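Local structure of L-arabinose ABC transporter, periplasmic L-arabinose-binding protein (4KZK) at residues Gly40-Gln45 with Asp85-Gln90; Val95-Pro100 with Pro106-Lys111. The protein binds beta-D-galactopyranose in its sugar pocket and probably delivers L-arabinose and related sugars, as a periplasmic binding protein, to an ABC transporter. One frame throughout, in Å; residues are numbered along the deposited sequence.

Contact 1. Residues Gly40-Gln45 with Asp85-Gln90. With GAL (beta-D-galactopyranose), chain B.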
ATOM      1  N   GLY A  40      -3.616  -8.580  18.944  1.00 15.86           N
ATOM      2  CA  GLY A  40      -3.017  -9.189  17.752  1.00 14.59           C
ATOM      3  C   GLY A  40      -2.893  -8.164  16.660  1.00 13.40           C
ATOM      4  O   GLY A  40      -3.735  -7.279  16.553  1.00 13.82           O
ATOM      5  N   PHE A  41      -1.832  -8.268  15.855  1.00 12.53           N
ATOM      6  CA  PHE A  41      -1.643  -7.391  14.695  1.00 11.46           C
ATOM      7  C   PHE A  41      -1.177  -8.294  13.558  1.00 10.58           C
ATOM      8  O   PHE A  41      -0.041  -8.731  13.527  1.00 10.81           O
ATOM      9  CB  PHE A  41      -0.629  -6.285  14.983  1.00 11.85           C
ATOM     10  CG  PHE A  41      -0.813  -5.041  14.140  1.00 11.42           C
ATOM     11  CD1 PHE A  41      -0.696  -5.072  12.748  1.00 10.47           C
ATOM     12  CD2 PHE A  41      -1.124  -3.826  14.737  1.00 12.04           C
ATOM     13  CE1 PHE A  41      -0.870  -3.912  12.001  1.00 10.31           C
ATOM     14  CE2 PHE A  41      -1.291  -2.667  13.988  1.00 11.86           C
ATOM     15  CZ  PHE A  41      -1.170  -2.720  12.597  1.00 10.92           C
ATOM     16  N   VAL A  42      -2.107  -8.582  12.663  1.00  9.75           N
ATOM     17  CA  VAL A  42      -1.981  -9.646  11.660  1.00  9.42           C
ATOM     18  C   VAL A  42      -1.858  -8.977  10.307  1.00  8.67           C
ATOM     19  O   VAL A  42      -2.683  -8.154   9.966  1.00  8.59           O
ATOM     20  CB  VAL A  42      -3.201 -10.598  11.732  1.00  9.53           C
ATOM     21  CG1 VAL A  42      -3.141 -11.636  10.620  1.00  9.44           C
ATOM     22  CG2 VAL A  42      -3.250 -11.237  13.126  1.00 10.36           C
ATOM     23  N   VAL A  43      -0.809  -9.308   9.551  1.00  8.44           N
ATOM     24  CA  VAL A  43      -0.539  -8.645   8.270  1.00  8.18           C
ATOM     25  C   VAL A  43      -0.407  -9.604   7.092  1.00  7.98           C
ATOM     26  O   VAL A  43       0.137 -10.706   7.217  1.00  8.09           O
ATOM     27  CB  VAL A  43       0.734  -7.752   8.346  1.00  8.45           C
ATOM     28  CG1 VAL A  43       0.600  -6.725   9.462  1.00  9.05           C
ATOM     29  CG2 VAL A  43       2.005  -8.582   8.503  1.00  8.95           C
ATOM     30  N   LYS A  44      -0.878  -9.178   5.928  1.00  7.74           N
ATOM     31  CA  LYS A  44      -0.885 -10.053   4.765  1.00  7.83           C
ATOM     32  C   LYS A  44       0.500 -10.366   4.200  1.00  8.54           C
ATOM     33  O   LYS A  44       0.700 -11.424   3.601  1.00  9.09           O
ATOM     34  CB  LYS A  44      -1.771  -9.480   3.651  1.00  7.49           C
ATOM     35  CG  LYS A  44      -1.364  -8.108   3.166  1.00  7.25           C
ATOM     36  CD  LYS A  44      -2.238  -7.585   2.027  1.00  7.36           C
ATOM     37  CE  LYS A  44      -1.694  -6.253   1.528  1.00  7.46           C
ATOM     38  NZ  LYS A  44      -2.466  -5.622   0.399  1.00  7.79           N
ATOM     39  N   GLN A  45       1.456  -9.441   4.355  1.00  9.09           N
ATOM     40  CA  GLN A  45       2.724  -9.486   3.598  1.00 10.35           C
ATOM     41  C   GLN A  45       3.882  -8.987   4.442  1.00 10.23           C
ATOM     42  O   GLN A  45       4.284  -7.818   4.330  1.00  9.87           O
ATOM     43  CB  GLN A  45       2.643  -8.676   2.301  1.00 11.76           C
ATOM     44  CG  GLN A  45       1.910  -9.406   1.186  1.00 14.15           C
ATOM     45  CD  GLN A  45       1.794  -8.555  -0.066  1.00 16.74           C
ATOM     46  OE1 GLN A  45       2.788  -7.977  -0.526  1.00 19.71           O
ATOM     47  NE2 GLN A  45       0.593  -8.444  -0.612  1.00 19.05           N
ATOM     48  N   ASP A  85      -6.835 -18.391  15.709  1.00 15.24           N
ATOM     49  CA  ASP A  85      -6.802 -19.486  16.684  1.00 16.30           C
ATOM     50  C   ASP A  85      -5.681 -19.241  17.687  1.00 16.78           C
ATOM     51  O   ASP A  85      -5.860 -19.432  18.901  1.00 17.30           O
ATOM     52  CB  ASP A  85      -6.536 -20.830  15.993  1.00 16.63           C
ATOM     53  CG  ASP A  85      -7.686 -21.310  15.128  1.00 16.48           C
ATOM     54  OD1 ASP A  85      -8.807 -20.760  15.190  1.00 16.57           O
ATOM     55  OD2 ASP A  85      -7.434 -22.283  14.382  1.00 17.12           O
ATOM     56  N   SER A  86      -4.505 -18.863  17.189  1.00 16.25           N
ATOM     57  CA  SER A  86      -3.347 -18.647  18.071  1.00 17.11           C
ATOM     58  C   SER A  86      -3.601 -17.505  19.044  1.00 17.29           C
ATOM     59  O   SER A  86      -3.237 -17.584  20.229  1.00 18.20           O
ATOM     60  CB  SER A  86      -2.061 -18.374  17.267  1.00 17.08           C
ATOM     61  OG  SER A  86      -0.901 -18.412  18.112  1.00 19.68           O
ATOM     62  N   LEU A  87      -4.200 -16.432  18.535  1.00 16.09           N
ATOM     63  CA  LEU A  87      -4.525 -15.278  19.357  1.00 16.51           C
ATOM     64  C   LEU A  87      -5.520 -15.644  20.447  1.00 17.71           C
ATOM     65  O   LEU A  87      -5.348 -15.218  21.606  1.00 18.59           O
ATOM     66  CB  LEU A  87      -5.033 -14.124  18.489  1.00 15.49           C
ATOM     67  CG  LEU A  87      -3.972 -13.461  17.604  1.00 14.72           C
ATOM     68  CD1 LEU A  87      -4.624 -12.467  16.648  1.00 13.97           C
ATOM     69  CD2 LEU A  87      -2.911 -12.783  18.452  1.00 15.40           C
ATOM     70  N   ALA A  88      -6.506 -16.475  20.118  1.00 17.71           N
ATOM     71  CA  ALA A  88      -7.465 -16.947  21.119  1.00 19.09           C
ATOM     72  C   ALA A  88      -6.807 -17.849  22.169  1.00 20.73           C
ATOM     73  O   ALA A  88      -7.080 -17.719  23.370  1.00 22.29           O
ATOM     74  CB  ALA A  88      -8.631 -17.635  20.447  1.00 18.74           C
ATOM     75  N   ALA A  89      -5.903 -18.716  21.729  1.00 20.97           N
ATOM     76  CA  ALA A  89      -5.129 -19.564  22.656  1.00 22.56           C
ATOM     77  C   ALA A  89      -4.318 -18.724  23.646  1.00 24.02           C
ATOM     78  O   ALA A  89      -4.159 -19.104  24.823  1.00 26.11           O
ATOM     79  CB  ALA A  89      -4.203 -20.495  21.882  1.00 22.25           C
ATOM     80  N   GLN A  90      -3.823 -17.589  23.167  1.00 23.70           N
ATOM     81  CA  GLN A  90      -3.025 -16.671  23.974  1.00 25.32           C
ATOM     82  C   GLN A  90      -3.881 -15.663  24.753  1.00 25.71           C
ATOM     83  O   GLN A  90      -3.337 -14.805  25.443  1.00 26.86           O
ATOM     84  CB  GLN A  90      -2.036 -15.918  23.078  1.00 25.06           C
ATOM     85  CG  GLN A  90      -0.984 -16.804  22.423  1.00 25.48           C
ATOM     86  CD  GLN A  90      -0.084 -16.023  21.481  1.00 25.22           C
ATOM     87  OE1 GLN A  90       0.609 -15.109  21.907  1.00 26.44           O
ATOM     88  NE2 GLN A  90      -0.096 -16.372  20.197  1.00 24.68           N
TER
HETATM   89  C1  GAL B 600      -1.825  -2.060   1.322  1.00  7.50           C
HETATM   90  C2  GAL B 600      -0.523  -2.317   0.569  1.00  7.29           C
HETATM   91  C3  GAL B 600       0.634  -1.739   1.397  1.00  6.83           C
HETATM   92  C4  GAL B 600       0.356  -0.274   1.721  1.00  6.84           C
HETATM   93  C5  GAL B 600      -0.976  -0.169   2.441  1.00  7.21           C
HETATM   94  C6  GAL B 600      -1.343   1.278   2.739  1.00  7.36           C
HETATM   95  O1  GAL B 600      -2.883  -2.490   0.487  1.00  7.68           O
HETATM   96  O2  GAL B 600      -0.374  -3.708   0.407  1.00  7.86           O
HETATM   97  O3  GAL B 600       1.886  -1.887   0.716  1.00  6.75           O
HETATM   98  O4  GAL B 600       0.385   0.513   0.555  1.00  6.31           O
HETATM   99  O5  GAL B 600      -1.988  -0.674   1.581  1.00  7.66           O
HETATM  100  O6  GAL B 600      -2.592   1.355   3.407  1.00  7.64           O
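L87 reaches from helix 77-89 onto strand 38-43, where it meets G40 and V42 through apolar contacts alone. Both methyls of its fork sit against the glycine: CD2 lies 3.7 Å from G40 CA and CD1 3.8 Å from the same atom. CD1 also touches V42 CG2, at 4.0 Å, and here the valine and the leucine lie alongside, pointing opposite ways. With CG anti to the carbonyl carbon (chi1 -70°), the leucine fork is carried off the helix onto the strand. G40 and L87 come within 6.5 Å of each other, CA to CA; G40 has no side chain, which lets both leucine methyls settle on its backbone carbon.

Polar bonds lie apart from this packing. At the helix end Q90 NE2 donates to S86 OG over 3.0 Å, with the hydroxyl oxygen close to the amide plane. Beyond the strand, K44 extends its chain into the sugar site and its NZ bonds galactose O2 at 2.8 Å and O1 at 3.2 Å; D124 also forms a salt bridge with this ammonium.

In this helix-on-sheet packing of a parallel alpha/beta sugar-binding lobe, L87 is buried where helix 77-89 faces the sheet, also touching V70 and I72 of strand 68-73 and V95 of strand 94-98. It thus spans three adjacent parallel strands, while F41, pointing away from it, packs against helix 49-65.

Contact 2. Residues Val95-Pro100 with Pro106-Lys111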
ATOM      1  N   VAL A  95      -7.859  -7.836  17.866  1.00 15.16           N
ATOM      2  CA  VAL A  95      -6.988  -8.060  16.705  1.00 13.84           C
ATOM      3  C   VAL A  95      -7.205  -6.948  15.665  1.00 13.00           C
ATOM      4  O   VAL A  95      -8.353  -6.565  15.328  1.00 13.11           O
ATOM      5  CB  VAL A  95      -7.244  -9.464  16.081  1.00 13.55           C
ATOM      6  CG1 VAL A  95      -8.716  -9.666  15.748  1.00 13.87           C
ATOM      7  CG2 VAL A  95      -6.357  -9.717  14.849  1.00 12.73           C
ATOM      8  N   ILE A  96      -6.082  -6.456  15.149  1.00 12.27           N
ATOM      9  CA  ILE A  96      -6.046  -5.536  14.013  1.00 11.58           C
ATOM     10  C   ILE A  96      -5.469  -6.335  12.853  1.00 10.49           C
ATOM     11  O   ILE A  96      -4.468  -7.030  13.030  1.00 10.70           O
ATOM     12  CB  ILE A  96      -5.167  -4.316  14.334  1.00 11.99           C
ATOM     13  CG1 ILE A  96      -5.736  -3.520  15.519  1.00 13.16           C
ATOM     14  CG2 ILE A  96      -5.006  -3.417  13.122  1.00 11.50           C
ATOM     15  CD1 ILE A  96      -4.744  -2.605  16.191  1.00 13.95           C
ATOM     16  N   ILE A  97      -6.127  -6.298  11.709  1.00 10.02           N
ATOM     17  CA  ILE A  97      -5.716  -7.168  10.604  1.00  9.09           C
ATOM     18  C   ILE A  97      -5.738  -6.451   9.255  1.00  8.72           C
ATOM     19  O   ILE A  97      -6.661  -5.704   8.972  1.00  8.85           O
ATOM     20  CB  ILE A  97      -6.574  -8.457  10.557  1.00  9.33           C
ATOM     21  CG1 ILE A  97      -6.096  -9.416   9.451  1.00  8.87           C
ATOM     22  CG2 ILE A  97      -8.070  -8.142  10.437  1.00  9.72           C
ATOM     23  CD1 ILE A  97      -6.566 -10.844   9.608  1.00  9.11           C
ATOM     24  N   CYS A  98      -4.705  -6.697   8.456  1.00  8.22           N
ATOM     25  CA  CYS A  98      -4.741  -6.406   7.027  1.00  8.02           C
ATOM     26  C   CYS A  98      -4.793  -7.763   6.351  1.00  7.92           C
ATOM     27  O   CYS A  98      -3.772  -8.432   6.233  1.00  7.50           O
ATOM     28  CB  CYS A  98      -3.528  -5.613   6.538  1.00  7.87           C
ATOM     29  SG  CYS A  98      -3.687  -5.250   4.748  1.00  7.92           S
ATOM     30  N   ALA A  99      -5.988  -8.178   5.964  1.00  8.24           N
ATOM     31  CA  ALA A  99      -6.193  -9.513   5.440  1.00  8.44           C
ATOM     32  C   ALA A  99      -5.628  -9.636   4.030  1.00  8.57           C
ATOM     33  O   ALA A  99      -5.554  -8.662   3.291  1.00  8.69           O
ATOM     34  CB  ALA A  99      -7.676  -9.856   5.465  1.00  8.99           C
ATOM     35  N   PRO A 100      -5.271 -10.862   3.606  1.00  8.57           N
ATOM     36  CA  PRO A 100      -4.733 -11.093   2.277  1.00  9.14           C
ATOM     37  C   PRO A 100      -5.828 -11.160   1.214  1.00  9.97           C
ATOM     38  O   PRO A 100      -5.526 -11.123   0.029  1.00 10.74           O
ATOM     39  CB  PRO A 100      -4.033 -12.444   2.427  1.00  9.07           C
ATOM     40  CG  PRO A 100      -4.767 -13.132   3.498  1.00  9.13           C
ATOM     41  CD  PRO A 100      -5.226 -12.072   4.438  1.00  8.85           C
ATOM     42  N   PRO A 106     -16.394 -11.784   6.593  1.00 18.27           N
ATOM     43  CA  PRO A 106     -17.405 -12.423   7.435  1.00 19.17           C
ATOM     44  C   PRO A 106     -16.873 -13.546   8.327  1.00 18.47           C
ATOM     45  O   PRO A 106     -17.231 -13.620   9.510  1.00 19.04           O
ATOM     46  CB  PRO A 106     -18.421 -12.954   6.411  1.00 20.51           C
ATOM     47  CG  PRO A 106     -18.347 -11.967   5.296  1.00 20.58           C
ATOM     48  CD  PRO A 106     -16.891 -11.524   5.229  1.00 19.15           C
ATOM     49  N   GLY A 107     -16.038 -14.427   7.784  1.00 17.97           N
ATOM     50  CA  GLY A 107     -15.410 -15.460   8.591  1.00 17.45           C
ATOM     51  C   GLY A 107     -14.527 -14.927   9.704  1.00 16.41           C
ATOM     52  O   GLY A 107     -14.513 -15.449  10.818  1.00 17.44           O
ATOM     53  N   ILE A 108     -13.744 -13.893   9.391  1.00 15.68           N
ATOM     54  CA  ILE A 108     -12.891 -13.254  10.377  1.00 14.72           C
ATOM     55  C   ILE A 108     -13.741 -12.678  11.516  1.00 15.29           C
ATOM     56  O   ILE A 108     -13.435 -12.853  12.695  1.00 15.70           O
ATOM     57  CB  ILE A 108     -12.007 -12.163   9.730  1.00 14.22           C
ATOM     58  CG1 ILE A 108     -11.015 -12.807   8.747  1.00 13.71           C
ATOM     59  CG2 ILE A 108     -11.278 -11.339  10.778  1.00 14.11           C
ATOM     60  CD1 ILE A 108     -10.334 -11.820   7.809  1.00 13.38           C
ATOM     61  N   ALA A 109     -14.819 -12.006  11.151  1.00 15.97           N
ATOM     62  CA  ALA A 109     -15.688 -11.378  12.120  1.00 16.97           C
ATOM     63  C   ALA A 109     -16.341 -12.425  13.013  1.00 17.79           C
ATOM     64  O   ALA A 109     -16.436 -12.242  14.241  1.00 18.32           O
ATOM     65  CB  ALA A 109     -16.737 -10.546  11.405  1.00 17.63           C
ATOM     66  N   ALA A 110     -16.793 -13.513  12.408  1.00 18.21           N
ATOM     67  CA  ALA A 110     -17.464 -14.560  13.172  1.00 19.01           C
ATOM     68  C   ALA A 110     -16.512 -15.210  14.174  1.00 19.17           C
ATOM     69  O   ALA A 110     -16.879 -15.452  15.330  1.00 20.51           O
ATOM     70  CB  ALA A 110     -18.065 -15.609  12.247  1.00 19.16           C
ATOM     71  N   LYS A 111     -15.286 -15.493  13.751  1.00 18.47           N
ATOM     72  CA  LYS A 111     -14.320 -16.118  14.656  1.00 18.91           C
ATOM     73  C   LYS A 111     -13.904 -15.176  15.779  1.00 19.42           C
ATOM     74  O   LYS A 111     -13.799 -15.586  16.925  1.00 20.51           O
ATOM     75  CB  LYS A 111     -13.095 -16.650  13.898  1.00 17.96           C
ATOM     76  CG  LYS A 111     -12.016 -17.216  14.815  1.00 18.12           C
ATOM     77  CD  LYS A 111     -10.941 -17.976  14.042  1.00 17.75           C
ATOM     78  CE  LYS A 111     -11.394 -19.392  13.739  1.00 18.16           C
ATOM     79  NZ  LYS A 111     -10.377 -20.172  12.997  1.00 17.84           N
TER
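I108 packs against I97 and A99 in an apolar helix-on-sheet contact inside a beta-alpha-beta unit, made of strand 94-98, helix 105-114 and strand 118-122, in a domain of the periplasmic sugar-binding protein fold. The helix belongs to the crossover that carries the chain between two neighbouring parallel strands, and it lies against the sheet through this one isoleucine as far as the two segments are concerned. No hydrogen bond joins 95-100 to 106-111. The backbones stay well apart, with the nearest CA atoms, those of A99 and I108, separated by 9.1 Å, a spacing that the side chains fill.

All three touching residues are buried. I97 and A99, two residues apart, both point toward the helix, whereas C98 between them touches K44, D123 and D124, three residues of the galactose pocket. I108 also meets L119 on strand 118-122, so it rests on both strands of the unit; V80 of helix 77-89 packs against I97 as well.

The isoleucine branch that does the work is CG1, set anti to the carbonyl carbon (chi1 -66°), and it carries CD1 forward to the strand. There the two terminal methyls, I108 CD1 and I97 CD1, touch at 4.3 Å with the side chains turned roughly crosswise, and I108 CD1 lies 4.1 Å from A99 CB.

Contact 1 and contact 2 have their centres 9 Å apart and sit on neighbouring strands of one sheet; helix 77-89 of the first leads along the chain into strand 94-98 of the second. The strands are joined where V42 N lies 2.8 Å from I96 O, a probable hydrogen bond, and the helices by a salt bridge of 2.8 Å between D85 OD1 and K111 NZ. Toward the ligand the two contacts touch again: K44 CB packs 3.4 Å from C98 O and 3.6 Å from P100 CA, so the base of the galactose-binding lysine lies against the 98-100 backbone. The side chain of A99 remains about 10 Å from the sugar, between nearest atoms.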